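PDB 4ZWV: putative aminotransferase from Actinomadura melliaura, which probably transfers amino groups with pyridoxal 5'-phosphate as cofactor, as a putative sugar aminotransferase of aminopentose biosynthesis for the indolocarbazole AT2433. Local coordinates for residues A268-E273 with L350-W355. Residues are numbered along the deposited sequence; the frame is centred on the assembly and turned at random.
Sequences AFYDKE and LPVGWW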
loop_
_atom_site.group_PDB
_atom_site.type_symbol
_atom_site.label_atom_id
_atom_site.label_comp_id
_atom_site.label_asym_id
_atom_site.label_seq_id
_atom_site.Cartn_x
_atom_site.Cartn_y
_atom_site.Cartn_z
ATOM N N ALA A 268 8.195 7.119 33.618
ATOM C CA ALA A 268 9.030 7.371 34.791
ATOM C C ALA A 268 8.195 7.266 36.061
ATOM O O ALA A 268 8.662 6.755 37.085
ATOM C CB ALA A 268 9.691 8.737 34.698
ATOM N N PHE A 269 6.958 7.752 35.991
ATOM C CA PHE A 269 6.035 7.673 37.117
ATOM C C PHE A 269 5.765 6.212 37.488
ATOM O O PHE A 269 5.839 5.838 38.662
ATOM C CB PHE A 269 4.732 8.406 36.784
ATOM C CG PHE A 269 3.703 8.362 37.876
ATOM C CD1 PHE A 269 3.763 9.245 38.940
ATOM C CD2 PHE A 269 2.660 7.449 37.826
ATOM C CE1 PHE A 269 2.809 9.208 39.942
ATOM C CE2 PHE A 269 1.706 7.411 38.826
ATOM C CZ PHE A 269 1.781 8.288 39.879
ATOM N N TYR A 270 5.449 5.393 36.493
ATOM C CA TYR A 270 5.250 3.965 36.738
ATOM C C TYR A 270 6.510 3.302 37.301
ATOM O O TYR A 270 6.419 2.491 38.222
ATOM C CB TYR A 270 4.831 3.238 35.462
ATOM C CG TYR A 270 3.427 3.517 34.969
ATOM C CD1 TYR A 270 2.410 3.912 35.830
ATOM C CD2 TYR A 270 3.127 3.368 33.622
ATOM C CE1 TYR A 270 1.123 4.151 35.356
ATOM C CE2 TYR A 270 1.858 3.606 33.139
ATOM C CZ TYR A 270 0.860 3.993 34.003
ATOM O OH TYR A 270 -0.403 4.223 33.504
ATOM N N ASP A 271 7.675 3.630 36.739
ATOM C CA ASP A 271 8.948 3.119 37.256
ATOM C C ASP A 271 9.074 3.354 38.756
ATOM O O ASP A 271 9.567 2.499 39.491
ATOM C CB ASP A 271 10.141 3.788 36.579
ATOM C CG ASP A 271 10.353 3.348 35.146
ATOM O OD1 ASP A 271 9.838 2.285 34.718
ATOM O OD2 ASP A 271 11.076 4.087 34.449
ATOM N N LYS A 272 8.649 4.536 39.192
ATOM C CA LYS A 272 8.808 4.968 40.578
ATOM C C LYS A 272 7.756 4.367 41.502
ATOM O O LYS A 272 8.043 4.056 42.662
ATOM C CB LYS A 272 8.750 6.500 40.657
ATOM C CG LYS A 272 8.870 7.085 42.061
ATOM C CD LYS A 272 8.661 8.599 42.033
ATOM C CE LYS A 272 8.830 9.229 43.412
ATOM N NZ LYS A 272 7.848 8.709 44.407
ATOM N N GLU A 273 6.544 4.198 40.980
ATOM C CA GLU A 273 5.383 3.916 41.817
ATOM C C GLU A 273 4.916 2.463 41.785
ATOM O O GLU A 273 4.035 2.082 42.559
ATOM C CB GLU A 273 4.226 4.834 41.408
ATOM C CG GLU A 273 4.536 6.325 41.516
ATOM C CD GLU A 273 4.700 6.802 42.948
ATOM O OE1 GLU A 273 4.252 6.092 43.876
ATOM O OE2 GLU A 273 5.276 7.895 43.144
ATOM N N LEU A 350 0.512 -1.654 29.487
ATOM C CA LEU A 350 -0.322 -0.681 30.189
ATOM C C LEU A 350 -0.362 0.660 29.460
ATOM O O LEU A 350 0.599 1.040 28.793
ATOM C CB LEU A 350 0.195 -0.471 31.614
ATOM C CG LEU A 350 0.259 -1.716 32.497
ATOM C CD1 LEU A 350 0.908 -1.389 33.831
ATOM C CD2 LEU A 350 -1.137 -2.261 32.704
ATOM N N PRO A 351 -1.483 1.385 29.577
ATOM C CA PRO A 351 -1.549 2.718 28.966
ATOM C C PRO A 351 -0.510 3.654 29.559
ATOM O O PRO A 351 -0.375 3.708 30.782
ATOM C CB PRO A 351 -2.964 3.201 29.314
ATOM C CG PRO A 351 -3.740 1.955 29.611
ATOM C CD PRO A 351 -2.745 1.018 30.244
ATOM N N VAL A 352 0.194 4.397 28.715
ATOM C CA VAL A 352 1.241 5.274 29.223
ATOM C C VAL A 352 1.304 6.594 28.439
ATOM O O VAL A 352 2.106 7.470 28.731
ATOM C CB VAL A 352 2.612 4.542 29.184
ATOM C CG1 VAL A 352 3.154 4.489 27.764
ATOM C CG2 VAL A 352 3.621 5.195 30.128
ATOM N N GLY A 353 0.433 6.745 27.448
ATOM C CA GLY A 353 0.530 7.878 26.541
ATOM C C GLY A 353 0.085 9.250 27.029
ATOM O O GLY A 353 -0.324 9.426 28.184
ATOM N N TRP A 354 0.164 10.228 26.121
ATOM C CA TRP A 354 -0.090 11.642 26.430
ATOM C C TRP A 354 -1.506 11.935 26.921
ATOM O O TRP A 354 -1.749 12.974 27.529
ATOM C CB TRP A 354 0.187 12.503 25.190
ATOM C CG TRP A 354 -0.593 12.031 23.997
ATOM C CD1 TRP A 354 -0.165 11.167 23.036
ATOM C CD2 TRP A 354 -1.951 12.366 23.660
ATOM N NE1 TRP A 354 -1.166 10.949 22.110
ATOM C CE2 TRP A 354 -2.271 11.671 22.477
ATOM C CE3 TRP A 354 -2.924 13.187 24.246
ATOM C CZ2 TRP A 354 -3.516 11.774 21.865
ATOM C CZ3 TRP A 354 -4.164 13.283 23.635
ATOM C CH2 TRP A 354 -4.443 12.581 22.459
ATOM N N TRP A 355 -2.435 11.027 26.645
ATOM C CA TRP A 355 -3.845 11.223 26.982
ATOM C C TRP A 355 -4.137 10.909 28.443
ATOM O O TRP A 355 -5.242 11.137 28.930
ATOM C CB TRP A 355 -4.729 10.357 26.080
ATOM C CG TRP A 355 -4.389 8.903 26.163
ATOM C CD1 TRP A 355 -4.928 7.984 27.017
ATOM C CD2 TRP A 355 -3.419 8.202 25.374
ATOM N NE1 TRP A 355 -4.355 6.747 26.803
ATOM C CE2 TRP A 355 -3.426 6.856 25.803
ATOM C CE3 TRP A 355 -2.548 8.577 24.344
ATOM C CZ2 TRP A 355 -2.604 5.884 25.233
ATOM C CZ3 TRP A 355 -1.733 7.610 23.779
ATOM C CH2 TRP A 355 -1.761 6.281 24.229
#
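Tyr270, near the end of the long helix 243-273, meets Pro351 and Val352 in the small C-terminal domain of the fold-type I aminotransferase architecture of the DegT/DnrJ/EryC1 family, joining the helix to the loop that leaves the three-stranded antiparallel sheet after strand 347-350. It is a worked example of a helix tyrosine that ties down a loop through a main-chain carbonyl. The polar part is one hydrogen bond: Tyr270 OH donates to Pro351 O over 2.8 Å. The C=O...OH angle of 169° places the hydroxyl oxygen almost straight out from the carbonyl, and the acceptor sits at the ring's edge, in its plane. With CG anti to the carbonyl carbon (chi1 -71°), the ring continues the direction in which its CB already leaves the helix. A phenylalanine here would keep the ring but would probably leave the carbonyl of the buried Pro351 without its hydroxyl donor.

Around the pair, Tyr296 of strand 296-300 packs edge-to-face with Tyr270, while Val364 and Val365 of helix 358-369 also touch the tyrosine. One turn earlier, Asn266 ND2 is hydrogen-bonded to Val352 O.

The apolar part is slimmer. Val352 turns CG2 anti to its backbone N, and this methyl approaches the ring obliquely, 3.8 Å from Tyr270 CE2.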